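Local coordinates for glucose import ATP-binding protein GlcV (Sulfolobus solfataricus, PDB 1OXX) that hydrolyses ATP to energise glucose uptake, as the nucleotide-binding subunit of an archaeal ABC transporter, at residues 5-10 with 59-64; 11-16 with 53-58. The protein carries 1 engineered substitution. One frame throughout, in Å; residues are numbered along the deposited sequence.

Contact 1. Residues 5-10 with 59-64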
# COMPACT_ATOMS: atom_id res chain seq x y z
N ILE A 5 -7.98 -15.56 10.29
CA ILE A 5 -7.25 -15.45 11.54
C ILE A 5 -5.82 -15.86 11.28
O ILE A 5 -5.56 -17.00 10.92
CB ILE A 5 -7.82 -16.34 12.68
CG1 ILE A 5 -9.20 -15.87 13.10
CG2 ILE A 5 -6.87 -16.31 13.87
CD1 ILE A 5 -9.78 -16.68 14.25
N VAL A 6 -4.91 -14.90 11.44
CA VAL A 6 -3.48 -15.10 11.32
C VAL A 6 -2.97 -15.15 12.76
O VAL A 6 -3.01 -14.13 13.44
CB VAL A 6 -2.85 -13.93 10.55
CG1 VAL A 6 -1.34 -14.12 10.40
CG2 VAL A 6 -3.49 -13.78 9.19
N LYS A 7 -2.53 -16.31 13.22
CA LYS A 7 -2.14 -16.52 14.62
C LYS A 7 -0.66 -16.85 14.78
O LYS A 7 -0.19 -17.92 14.37
CB LYS A 7 -2.98 -17.64 15.22
CG LYS A 7 -2.81 -17.78 16.72
CD LYS A 7 -3.49 -16.64 17.44
CE LYS A 7 -3.15 -16.64 18.93
NZ LYS A 7 -3.95 -15.62 19.69
N ASN A 8 0.09 -15.91 15.36
CA ASN A 8 1.53 -16.06 15.57
C ASN A 8 2.27 -16.59 14.36
O ASN A 8 3.11 -17.48 14.47
CB ASN A 8 1.79 -16.97 16.77
CG ASN A 8 1.18 -16.46 18.04
OD1 ASN A 8 0.51 -17.20 18.75
ND2 ASN A 8 1.42 -15.19 18.33
N VAL A 9 1.98 -16.04 13.19
CA VAL A 9 2.60 -16.56 11.99
C VAL A 9 4.01 -16.04 11.76
O VAL A 9 4.25 -14.83 11.69
CB VAL A 9 1.76 -16.25 10.79
CG1 VAL A 9 2.56 -16.41 9.51
CG2 VAL A 9 0.50 -17.16 10.82
N SER A 10 4.95 -16.98 11.66
CA SER A 10 6.33 -16.65 11.33
C SER A 10 6.74 -17.45 10.10
O SER A 10 6.17 -18.50 9.81
CB SER A 10 7.24 -17.01 12.50
OG SER A 10 6.95 -16.21 13.63
N THR A 59 6.14 -21.38 11.65
CA THR A 59 5.47 -21.60 12.92
C THR A 59 4.23 -20.74 12.93
O THR A 59 4.13 -19.73 12.20
CB THR A 59 6.38 -21.28 14.11
OG1 THR A 59 6.88 -19.96 13.99
CG2 THR A 59 7.60 -22.17 14.08
N GLY A 60 3.25 -21.15 13.73
CA GLY A 60 1.98 -20.45 13.79
C GLY A 60 0.89 -21.09 12.95
O GLY A 60 1.12 -22.07 12.23
N GLU A 61 -0.29 -20.49 13.00
CA GLU A 61 -1.48 -21.07 12.38
C GLU A 61 -2.29 -20.06 11.59
O GLU A 61 -2.31 -18.88 11.91
CB GLU A 61 -2.35 -21.67 13.49
CG GLU A 61 -1.64 -22.72 14.34
CD GLU A 61 -0.83 -22.13 15.49
OE1 GLU A 61 -1.32 -21.18 16.15
OE2 GLU A 61 0.29 -22.62 15.75
N LEU A 62 -2.99 -20.56 10.57
CA LEU A 62 -3.83 -19.73 9.73
C LEU A 62 -5.20 -20.38 9.59
O LEU A 62 -5.27 -21.56 9.27
CB LEU A 62 -3.19 -19.58 8.36
CG LEU A 62 -3.94 -18.77 7.30
CD1 LEU A 62 -4.05 -17.32 7.74
CD2 LEU A 62 -3.27 -18.87 5.94
N TYR A 63 -6.26 -19.63 9.87
CA TYR A 63 -7.62 -20.13 9.81
C TYR A 63 -8.45 -19.32 8.82
O TYR A 63 -8.33 -18.10 8.77
CB TYR A 63 -8.31 -20.03 11.18
CG TYR A 63 -7.64 -20.81 12.27
CD1 TYR A 63 -6.54 -20.30 12.93
CD2 TYR A 63 -8.10 -22.07 12.63
CE1 TYR A 63 -5.93 -21.01 13.93
CE2 TYR A 63 -7.48 -22.78 13.63
CZ TYR A 63 -6.39 -22.24 14.27
OH TYR A 63 -5.75 -22.93 15.28
N PHE A 64 -9.32 -20.00 8.08
CA PHE A 64 -10.32 -19.36 7.23
C PHE A 64 -11.62 -19.74 7.90
O PHE A 64 -11.95 -20.92 7.98
CB PHE A 64 -10.27 -19.91 5.79
CG PHE A 64 -9.23 -19.26 4.91
CD1 PHE A 64 -7.99 -18.87 5.39
CD2 PHE A 64 -9.48 -19.08 3.56
CE1 PHE A 64 -7.04 -18.30 4.53
CE2 PHE A 64 -8.54 -18.49 2.72
CZ PHE A 64 -7.32 -18.11 3.22
O HOH W 1 5.48 -18.07 15.14

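Contact 2. Residues 11-16 with 53-58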
# COMPACT_ATOMS: atom_id res chain seq x y z
N LYS A 11 7.71 -16.93 9.37
CA LYS A 11 8.22 -17.59 8.18
C LYS A 11 9.71 -17.30 8.10
O LYS A 11 10.13 -16.14 8.13
CB LYS A 11 7.52 -17.09 6.91
CG LYS A 11 8.00 -17.79 5.66
CD LYS A 11 7.73 -19.27 5.70
CE LYS A 11 8.20 -19.96 4.44
NZ LYS A 11 7.90 -21.41 4.50
N VAL A 12 10.51 -18.36 8.05
CA VAL A 12 11.94 -18.24 7.91
C VAL A 12 12.41 -18.89 6.62
O VAL A 12 11.74 -19.77 6.06
CB VAL A 12 12.69 -18.88 9.10
CG1 VAL A 12 12.17 -18.35 10.41
CG2 VAL A 12 12.60 -20.39 9.05
N PHE A 13 13.54 -18.40 6.13
CA PHE A 13 14.22 -18.98 4.98
C PHE A 13 15.68 -19.20 5.39
O PHE A 13 16.10 -18.80 6.48
CB PHE A 13 14.14 -18.04 3.78
CG PHE A 13 12.75 -17.86 3.24
CD1 PHE A 13 12.06 -16.67 3.44
CD2 PHE A 13 12.12 -18.87 2.55
CE1 PHE A 13 10.78 -16.50 2.94
CE2 PHE A 13 10.84 -18.71 2.05
CZ PHE A 13 10.17 -17.52 2.25
N LYS A 14 16.45 -19.84 4.51
CA LYS A 14 17.87 -20.08 4.74
C LYS A 14 18.09 -20.76 6.10
O LYS A 14 18.99 -20.43 6.86
CB LYS A 14 18.65 -18.77 4.63
CG LYS A 14 18.63 -18.17 3.22
CD LYS A 14 19.09 -16.73 3.22
CE LYS A 14 19.25 -16.19 1.81
NZ LYS A 14 20.39 -16.84 1.13
N LYS A 15 17.25 -21.75 6.37
CA LYS A 15 17.32 -22.58 7.57
C LYS A 15 17.21 -21.81 8.89
O LYS A 15 17.67 -22.28 9.94
CB LYS A 15 18.57 -23.46 7.55
CG LYS A 15 18.66 -24.35 6.31
CD LYS A 15 19.79 -25.36 6.40
CE LYS A 15 19.43 -26.49 7.36
NZ LYS A 15 20.31 -27.68 7.21
N GLY A 16 16.59 -20.63 8.83
CA GLY A 16 16.38 -19.81 10.01
C GLY A 16 17.13 -18.50 9.97
O GLY A 16 16.85 -17.59 10.74
N GLY A 53 -1.95 -19.95 0.18
CA GLY A 53 -1.70 -21.37 0.33
C GLY A 53 -0.57 -21.84 -0.59
O GLY A 53 -0.35 -23.04 -0.74
N LEU A 54 0.13 -20.89 -1.20
CA LEU A 54 1.29 -21.19 -2.05
C LEU A 54 2.54 -21.41 -1.20
O LEU A 54 3.57 -21.91 -1.68
CB LEU A 54 1.50 -20.08 -3.08
CG LEU A 54 0.35 -19.92 -4.08
CD1 LEU A 54 0.49 -18.64 -4.87
CD2 LEU A 54 0.29 -21.13 -5.00
N ASP A 55 2.44 -21.00 0.06
CA ASP A 55 3.48 -21.23 1.04
C ASP A 55 2.78 -21.45 2.38
O ASP A 55 1.56 -21.32 2.46
CB ASP A 55 4.46 -20.06 1.09
CG ASP A 55 5.80 -20.44 1.70
OD1 ASP A 55 5.95 -21.56 2.26
OD2 ASP A 55 6.77 -19.66 1.66
N VAL A 56 3.55 -21.80 3.40
CA VAL A 56 3.01 -22.05 4.72
C VAL A 56 3.81 -21.37 5.81
O VAL A 56 5.00 -21.09 5.62
CB VAL A 56 2.98 -23.56 5.03
CG1 VAL A 56 2.03 -24.28 4.08
CG2 VAL A 56 4.37 -24.15 4.95
N PRO A 57 3.18 -21.09 6.94
CA PRO A 57 3.92 -20.55 8.09
C PRO A 57 4.96 -21.57 8.53
O PRO A 57 4.71 -22.78 8.48
CB PRO A 57 2.86 -20.40 9.18
CG PRO A 57 1.55 -20.43 8.46
CD PRO A 57 1.75 -21.25 7.24
N SER A 58 6.14 -21.09 8.92
CA SER A 58 7.15 -21.96 9.54
C SER A 58 6.64 -22.37 10.92
O SER A 58 6.70 -23.54 11.31
CB SER A 58 8.50 -21.25 9.63
OG SER A 58 9.00 -20.91 8.34

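Contact 1. Residues 5-10 with 59-64
Strand 5-7 runs antiparallel to strand 61-64, and past a beta bulge Ser10 pairs with Thr59, within the antiparallel sheet (ABC-beta subdomain) of the ATPase domain. Ile5 with Tyr63 and Lys7 with Glu61 are hydrogen-bonded pairs; Lys7 N meets Glu61 O at 2.9 Å. A G1 bulge sets Asn8 and Val9 both opposite Val24 of strand 18-28, and the register against 59-64 shifts by one residue. Beyond it Ser10 N reaches Thr59 O at 2.9 Å; the return bond, Thr59 N to Ser10 O, is weak. Gly60 CA lies 3.2 Å from Asn8 O at the corner, where a side chain would collide; its backbone angles alone call for glycine. One water ties Asn8 O, Ser10 OG and Thr59 OG1 together. On one face, the Ile5 side chain crosses that of Tyr63, CB to CB 4.0 Å, and Ser10 OG and Glu61 OE2 bond to Asn23 N and Asn72 ND2. On the other, Val6 and Leu62 form the intervening non-hydrogen-bonded pair: Leu62 CG, anti to the backbone N (chi1 179°), brings CD1 within 3.9 Å of Val6 CG2. This apolar face packs on Ile50 and Ile51 of helix 41-52, while strands 18-28 and 67-71 flank the pair.

Contact 2. Residues 11-16 with 53-58
Lys11 NZ is gripped by Asp55 OD1 and Val56 O. Lys11 NZ makes a salt bridge to Asp55 OD1 at 3.0 Å, meeting the oxygen on its syn side though 29° out of the carboxylate plane, and also donates to Val56 O at 3.1 Å, in the plane of that carbonyl. Two bonds thus hold the amine between a charged side chain and a main-chain oxygen. With CG anti to the backbone N (chi1 -179°) and a single bend at chi2, 62°, the rest of the lysine chain is extended toward the loop, and Lys11 CD passes 3.4 Å from Ser58 OG. Ser58 OG accepts from Val12 N at 3.0 Å in a nearly straight bond, so Ser58 fastens the strand backbone beside the lysine stem.

Asp55 is itself positioned by the chain that follows it: Val56 N donates to the same Asp55 OD1 at 2.7 Å, from above the carboxylate plane and on the same face as Lys11 NZ. The loop therefore presents an oxygen that already has one donor, and the lysine supplies a second. The other oxygen, Asp55 OD2, lies obliquely to the Phe13 ring, 4.1 Å from Phe13 CZ. With an alanine at Lys11, the Asp55 carboxylate would probably lose its charged mate and Val56 O this donor, weakening the tie between loop and strand.

Residues 53-58 follow helix 41-52, whose end is marked by a Schellman motif with Gly53, at positive phi, as its C-prime residue. The side chains of Lys11 and Phe13 also touch Thr46 of that helix, a residue inferred to bind ATP, while Val12 and Phe13 lean on Val19 and Ala20 of strand 18-28.

How the contacts relate
Both contacts use strand 4-13, contact 1 its earlier part and contact 2 its end, and they lie about 12 Å apart, centre to centre. Contact 1 is partly buried: main-chain pairing dominates, with an apolar face turned to helix 41-52. Contact 2 lies at the surface, where a salt bridge and side-chain bonds to main-chain atoms replace sheet pairing, because the facing residues form a loop rather than a strand. The two meet where Ser10 O approaches Ser58 N at 2.7 Å, a probable hydrogen bond, and where Val9 packs on Pro57. Together they join strand 4-13 to the chain leading from helix 41-52 into strand 61-64.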